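Local structure of cellulase IBT99 (Metagenomes, 6WBT) at residues M173-M181 / D260-Q268. The protein probably hydrolyses 6-phospho-alpha-glucosides as a family 4 glycosidase that uses NAD and a manganese ion. Residues are numbered along the deposited sequence; the frame is centred on the assembly and turned at random.
Sequences MPVEIEARM and DYLPNTYWQ. With G6P (6-O-phosphono-alpha-D-glucopyranose), chain F.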
HETATM    1  N   MSE A 173      27.126  -8.743 -13.456  1.00 59.08           N
HETATM    2  CA  MSE A 173      27.781  -8.848 -12.153  1.00 59.82           C
HETATM    3  C   MSE A 173      27.220  -9.998 -11.302  1.00 59.16           C
HETATM    4  O   MSE A 173      27.997 -10.737 -10.696  1.00 61.28           O
HETATM    5  CB  MSE A 173      27.682  -7.523 -11.388  1.00 59.53           C
HETATM    6  CG  MSE A 173      28.491  -7.482 -10.099  1.00 61.84           C
HETATM    7 SE   MSE A 173      30.419  -7.513 -10.409  0.58 64.89          SE
HETATM    8  CE  MSE A 173      30.801  -9.319  -9.790  1.00 62.78           C
ATOM      9  N   PRO A 174      25.889 -10.163 -11.239  1.00 57.12           N
ATOM     10  CA  PRO A 174      25.364 -11.365 -10.568  1.00 57.40           C
ATOM     11  C   PRO A 174      25.772 -12.651 -11.264  1.00 56.78           C
ATOM     12  O   PRO A 174      26.039 -13.656 -10.595  1.00 57.38           O
ATOM     13  CB  PRO A 174      23.844 -11.149 -10.599  1.00 57.39           C
ATOM     14  CG  PRO A 174      23.674  -9.681 -10.724  1.00 56.95           C
ATOM     15  CD  PRO A 174      24.793  -9.247 -11.611  1.00 56.42           C
ATOM     16  N   VAL A 175      25.836 -12.643 -12.598  1.00 59.69           N
ATOM     17  CA  VAL A 175      26.237 -13.842 -13.328  1.00 60.64           C
ATOM     18  C   VAL A 175      27.710 -14.150 -13.084  1.00 61.78           C
ATOM     19  O   VAL A 175      28.109 -15.318 -13.011  1.00 61.43           O
ATOM     20  CB  VAL A 175      25.933 -13.678 -14.829  1.00 63.24           C
ATOM     21  CG1 VAL A 175      26.120 -15.002 -15.558  1.00 66.00           C
ATOM     22  CG2 VAL A 175      24.524 -13.144 -15.031  1.00 61.25           C
ATOM     23  N   GLU A 176      28.539 -13.112 -12.953  1.00 62.87           N
ATOM     24  CA  GLU A 176      29.949 -13.328 -12.640  1.00 64.18           C
ATOM     25  C   GLU A 176      30.123 -13.874 -11.229  1.00 60.86           C
ATOM     26  O   GLU A 176      31.018 -14.691 -10.979  1.00 62.72           O
ATOM     27  CB  GLU A 176      30.732 -12.027 -12.816  1.00 66.69           C
ATOM     28  CG  GLU A 176      31.024 -11.674 -14.265  1.00 71.89           C
ATOM     29  CD  GLU A 176      32.214 -12.431 -14.820  1.00 77.09           C
ATOM     30  OE1 GLU A 176      33.292 -11.819 -14.961  1.00 80.15           O
ATOM     31  OE2 GLU A 176      32.076 -13.639 -15.108  1.00 77.99           O
ATOM     32  N   ILE A 177      29.284 -13.430 -10.291  1.00 55.33           N
ATOM     33  CA  ILE A 177      29.305 -14.007  -8.951  1.00 53.15           C
ATOM     34  C   ILE A 177      28.859 -15.462  -8.997  1.00 54.71           C
ATOM     35  O   ILE A 177      29.408 -16.318  -8.291  1.00 55.64           O
ATOM     36  CB  ILE A 177      28.432 -13.173  -7.995  1.00 50.55           C
ATOM     37  CG1 ILE A 177      29.016 -11.770  -7.818  1.00 48.35           C
ATOM     38  CG2 ILE A 177      28.308 -13.858  -6.642  1.00 49.81           C
ATOM     39  CD1 ILE A 177      28.186 -10.872  -6.927  1.00 45.55           C
ATOM     40  N   GLU A 178      27.868 -15.769  -9.838  1.00 55.30           N
ATOM     41  CA  GLU A 178      27.430 -17.152  -9.994  1.00 56.51           C
ATOM     42  C   GLU A 178      28.518 -18.020 -10.611  1.00 57.65           C
ATOM     43  O   GLU A 178      28.556 -19.231 -10.366  1.00 57.49           O
ATOM     44  CB  GLU A 178      26.158 -17.207 -10.841  1.00 57.37           C
ATOM     45  CG  GLU A 178      24.933 -16.636 -10.145  1.00 56.21           C
ATOM     46  CD  GLU A 178      23.696 -16.655 -11.019  1.00 56.90           C
ATOM     47  OE1 GLU A 178      23.832 -16.502 -12.251  1.00 58.38           O
ATOM     48  OE2 GLU A 178      22.587 -16.828 -10.474  1.00 56.02           O
ATOM     49  N   ALA A 179      29.406 -17.425 -11.412  1.00 58.12           N
ATOM     50  CA  ALA A 179      30.536 -18.178 -11.944  1.00 60.52           C
ATOM     51  C   ALA A 179      31.507 -18.563 -10.835  1.00 61.75           C
ATOM     52  O   ALA A 179      32.079 -19.659 -10.855  1.00 64.06           O
ATOM     53  CB  ALA A 179      31.248 -17.366 -13.025  1.00 47.70           C
ATOM     54  N   ARG A 180      31.702 -17.675  -9.858  1.00 60.46           N
ATOM     55  CA  ARG A 180      32.559 -18.001  -8.724  1.00 58.84           C
ATOM     56  C   ARG A 180      31.917 -19.064  -7.842  1.00 57.92           C
ATOM     57  O   ARG A 180      32.601 -19.971  -7.355  1.00 59.13           O
ATOM     58  CB  ARG A 180      32.862 -16.740  -7.914  1.00 55.95           C
ATOM     59  CG  ARG A 180      33.283 -15.532  -8.745  1.00 57.38           C
ATOM     60  CD  ARG A 180      34.722 -15.631  -9.247  1.00 62.61           C
ATOM     61  NE  ARG A 180      34.882 -16.604 -10.324  1.00 67.19           N
ATOM     62  CZ  ARG A 180      34.576 -16.371 -11.595  1.00 69.68           C
ATOM     63  NH1 ARG A 180      34.087 -15.192 -11.957  1.00 69.13           N
ATOM     64  NH2 ARG A 180      34.755 -17.317 -12.507  1.00 71.26           N
HETATM   65  N   MSE A 181      30.608 -18.970  -7.631  1.00 57.42           N
HETATM   66  CA  MSE A 181      29.882 -19.958  -6.842  1.00 58.85           C
HETATM   67  C   MSE A 181      29.911 -21.319  -7.530  1.00 60.10           C
HETATM   68  O   MSE A 181      29.864 -22.358  -6.874  1.00 61.48           O
HETATM   69  CB  MSE A 181      28.439 -19.502  -6.606  1.00 59.14           C
HETATM   70  CG  MSE A 181      28.331 -18.228  -5.780  1.00 60.07           C
HETATM   71 SE   MSE A 181      26.515 -17.800  -5.203  0.63 61.40          SE
HETATM   72  CE  MSE A 181      25.941 -16.713  -6.716  1.00 58.06           C
ATOM     73  N   ASP A 260      22.350 -13.156   6.708  1.00 48.21           N
ATOM     74  CA  ASP A 260      21.110 -13.591   6.071  1.00 45.41           C
ATOM     75  C   ASP A 260      21.367 -14.107   4.660  1.00 43.44           C
ATOM     76  O   ASP A 260      21.043 -15.254   4.335  1.00 42.95           O
ATOM     77  CB  ASP A 260      20.097 -12.444   6.049  1.00 46.60           C
ATOM     78  CG  ASP A 260      19.569 -12.103   7.427  1.00 49.37           C
ATOM     79  OD1 ASP A 260      19.245 -13.038   8.190  1.00 50.56           O
ATOM     80  OD2 ASP A 260      19.477 -10.900   7.748  1.00 50.50           O
ATOM     81  N   TYR A 261      21.950 -13.270   3.805  1.00 43.25           N
ATOM     82  CA  TYR A 261      22.113 -13.580   2.393  1.00 43.53           C
ATOM     83  C   TYR A 261      23.576 -13.436   1.996  1.00 45.08           C
ATOM     84  O   TYR A 261      24.394 -12.871   2.727  1.00 48.14           O
ATOM     85  CB  TYR A 261      21.242 -12.664   1.520  1.00 42.31           C
ATOM     86  CG  TYR A 261      19.834 -12.470   2.037  1.00 40.69           C
ATOM     87  CD1 TYR A 261      19.048 -13.556   2.399  1.00 40.17           C
ATOM     88  CD2 TYR A 261      19.294 -11.198   2.170  1.00 39.71           C
ATOM     89  CE1 TYR A 261      17.762 -13.381   2.876  1.00 39.72           C
ATOM     90  CE2 TYR A 261      18.009 -11.013   2.646  1.00 39.74           C
ATOM     91  CZ  TYR A 261      17.249 -12.108   2.997  1.00 40.55           C
ATOM     92  OH  TYR A 261      15.969 -11.927   3.470  1.00 42.69           O
ATOM     93  N   LEU A 262      23.898 -13.962   0.819  1.00 43.97           N
ATOM     94  CA  LEU A 262      25.205 -13.734   0.218  1.00 46.20           C
ATOM     95  C   LEU A 262      25.187 -12.402  -0.523  1.00 48.77           C
ATOM     96  O   LEU A 262      24.360 -12.218  -1.422  1.00 48.46           O
ATOM     97  CB  LEU A 262      25.565 -14.867  -0.732  1.00 44.96           C
ATOM     98  CG  LEU A 262      26.004 -16.167  -0.057  1.00 45.04           C
ATOM     99  CD1 LEU A 262      26.093 -17.298  -1.066  1.00 47.78           C
ATOM    100  CD2 LEU A 262      27.339 -15.964   0.642  1.00 43.15           C
ATOM    101  N   PRO A 263      26.066 -11.463  -0.188  1.00 49.74           N
ATOM    102  CA  PRO A 263      25.932 -10.104  -0.712  1.00 48.58           C
ATOM    103  C   PRO A 263      26.393  -9.976  -2.153  1.00 47.99           C
ATOM    104  O   PRO A 263      27.224 -10.743  -2.645  1.00 46.42           O
ATOM    105  CB  PRO A 263      26.834  -9.286   0.217  1.00 49.48           C
ATOM    106  CG  PRO A 263      27.898 -10.251   0.617  1.00 51.22           C
ATOM    107  CD  PRO A 263      27.221 -11.597   0.716  1.00 50.74           C
ATOM    108  N   ASN A 264      25.831  -8.979  -2.831  1.00 48.99           N
ATOM    109  CA  ASN A 264      26.361  -8.570  -4.120  1.00 50.20           C
ATOM    110  C   ASN A 264      27.748  -7.968  -3.931  1.00 50.27           C
ATOM    111  O   ASN A 264      28.062  -7.391  -2.886  1.00 49.79           O
ATOM    112  CB  ASN A 264      25.426  -7.565  -4.794  1.00 51.52           C
ATOM    113  CG  ASN A 264      25.802  -7.286  -6.241  1.00 53.13           C
ATOM    114  OD1 ASN A 264      26.943  -6.939  -6.546  1.00 54.01           O
ATOM    115  ND2 ASN A 264      24.838  -7.441  -7.141  1.00 53.36           N
ATOM    116  N   THR A 265      28.584  -8.117  -4.959  1.00 52.74           N
ATOM    117  CA  THR A 265      29.973  -7.682  -4.858  1.00 56.62           C
ATOM    118  C   THR A 265      30.074  -6.178  -4.613  1.00 58.07           C
ATOM    119  O   THR A 265      30.929  -5.723  -3.844  1.00 58.96           O
ATOM    120  CB  THR A 265      30.727  -8.088  -6.127  1.00 59.23           C
ATOM    121  OG1 THR A 265      31.090  -9.472  -6.045  1.00 61.73           O
ATOM    122  CG2 THR A 265      31.975  -7.253  -6.315  1.00 60.26           C
ATOM    123  N   TYR A 266      29.188  -5.394  -5.229  1.00 57.81           N
ATOM    124  CA  TYR A 266      29.296  -3.940  -5.178  1.00 59.36           C
ATOM    125  C   TYR A 266      28.922  -3.341  -3.826  1.00 61.16           C
ATOM    126  O   TYR A 266      29.008  -2.116  -3.681  1.00 59.76           O
ATOM    127  CB  TYR A 266      28.438  -3.315  -6.276  1.00 59.62           C
ATOM    128  CG  TYR A 266      29.143  -3.228  -7.610  1.00 61.11           C
ATOM    129  CD1 TYR A 266      29.924  -2.127  -7.932  1.00 61.37           C
ATOM    130  CD2 TYR A 266      29.035  -4.249  -8.544  1.00 62.36           C
ATOM    131  CE1 TYR A 266      30.573  -2.041  -9.148  1.00 62.57           C
ATOM    132  CE2 TYR A 266      29.681  -4.171  -9.763  1.00 63.27           C
ATOM    133  CZ  TYR A 266      30.449  -3.066 -10.060  1.00 63.60           C
ATOM    134  OH  TYR A 266      31.094  -2.985 -11.272  1.00 63.74           O
ATOM    135  N   TRP A 267      28.518  -4.144  -2.839  1.00 63.87           N
ATOM    136  CA  TRP A 267      28.369  -3.619  -1.486  1.00 65.53           C
ATOM    137  C   TRP A 267      29.704  -3.220  -0.873  1.00 65.61           C
ATOM    138  O   TRP A 267      29.719  -2.616   0.205  1.00 65.34           O
ATOM    139  CB  TRP A 267      27.674  -4.644  -0.589  1.00 67.05           C
ATOM    140  CG  TRP A 267      26.207  -4.756  -0.845  1.00 68.44           C
ATOM    141  CD1 TRP A 267      25.565  -5.748  -1.527  1.00 68.81           C
ATOM    142  CD2 TRP A 267      25.193  -3.834  -0.429  1.00 69.91           C
ATOM    143  NE1 TRP A 267      24.214  -5.504  -1.558  1.00 68.79           N
ATOM    144  CE2 TRP A 267      23.960  -4.334  -0.891  1.00 70.07           C
ATOM    145  CE3 TRP A 267      25.208  -2.635   0.290  1.00 70.14           C
ATOM    146  CZ2 TRP A 267      22.755  -3.677  -0.658  1.00 70.28           C
ATOM    147  CZ3 TRP A 267      24.011  -1.985   0.521  1.00 70.38           C
ATOM    148  CH2 TRP A 267      22.801  -2.509   0.051  1.00 70.60           C
ATOM    149  N   GLN A 268      30.814  -3.547  -1.538  1.00 66.61           N
ATOM    150  CA  GLN A 268      32.136  -3.160  -1.063  1.00 68.66           C
ATOM    151  C   GLN A 268      32.279  -1.647  -0.953  1.00 66.94           C
ATOM    152  O   GLN A 268      33.003  -1.154  -0.079  1.00 66.04           O
ATOM    153  CB  GLN A 268      33.191  -3.733  -2.009  1.00 72.29           C
ATOM    154  CG  GLN A 268      34.626  -3.420  -1.655  1.00 75.10           C
ATOM    155  CD  GLN A 268      35.560  -3.661  -2.823  1.00 75.96           C
ATOM    156  OE1 GLN A 268      36.747  -3.929  -2.642  1.00 78.10           O
ATOM    157  NE2 GLN A 268      35.026  -3.561  -4.035  1.00 74.35           N
TER
HETATM  158  C1  G6P F 502      31.129  -6.248 -14.095  1.00 91.49           C
HETATM  159  C2  G6P F 502      30.179  -5.124 -13.690  1.00 90.50           C
HETATM  160  C3  G6P F 502      30.368  -3.900 -14.578  1.00 89.51           C
HETATM  161  C4  G6P F 502      31.841  -3.513 -14.644  1.00 88.54           C
HETATM  162  C5  G6P F 502      32.660  -4.724 -15.071  1.00 88.09           C
HETATM  163  C6  G6P F 502      34.147  -4.408 -15.209  1.00 84.11           C
HETATM  164  O1  G6P F 502      30.776  -6.725 -15.398  1.00 92.79           O
HETATM  165  O2  G6P F 502      28.826  -5.581 -13.793  1.00 90.32           O
HETATM  166  O3  G6P F 502      29.603  -2.807 -14.059  1.00 89.80           O
HETATM  167  O4  G6P F 502      32.022  -2.447 -15.583  1.00 88.53           O
HETATM  168  O5  G6P F 502      32.474  -5.769 -14.116  1.00 90.46           O
HETATM  169  O6  G6P F 502      34.392  -3.014 -15.034  1.00 80.37           O
HETATM  170  P   G6P F 502      35.815  -2.395 -15.462  1.00 77.48           P
HETATM  171  O1P G6P F 502      36.129  -1.403 -14.370  1.00 77.80           O
HETATM  172  O2P G6P F 502      35.565  -1.790 -16.823  1.00 77.65           O
HETATM  173  O3P G6P F 502      36.730  -3.596 -15.487  1.00 76.76           O
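Met173, a selenomethionine at the start of helix 173-184, packs against the Tyr266 ring, with its CG at the ring's edge, in plane, 3.5 Å from Tyr266 CE2. Its selenium is also 3.5 Å from Tyr266 CE2 and comes in obliquely, a Met-aromatic contact 67° off the ring normal. The chain leaves with CG anti to the backbone N (chi1 -172°), then bends, and its CE ends 3.8 Å from Thr265 OG1. Met173 CB is 3.3 Å from O2 of the bound glucose 6-phosphate, and Tyr266 OH accepts a hydrogen bond from the sugar O3 at 3.2 Å. The Tyr266 ring also stacks on His201, a ligand of the manganese ion, so the contact lines the sugar and metal site. A leucine in place of Tyr266 would probably leave the O3 hydroxyl without this acceptor and Met173 without its aromatic neighbour.

One turn on, Ile177 and Thr265 run past each other in opposite directions, with Ile177 CD1 3.3 Å from Thr265 OG1. Asn264 OD1 faces the same helix and caps the following turn by a nearly straight bond from Tyr266 N (3.0 Å, 170°), while its ND2 is bonded to Tyr196. Farther along, the selenium of Met181, also a selenomethionine, meets Leu262 CD1 at 4.2 Å.

No hydrogen bond joins the two segments; the contact is buried and largely apolar. It joins the helix after strand 167-170 of the Rossmann-like sheet to the C-terminal domain. Strand 262-263 pairs there with strand 202-210, helix 216-226 covers Met181 and Leu262, and helix 242-249 touches Thr265.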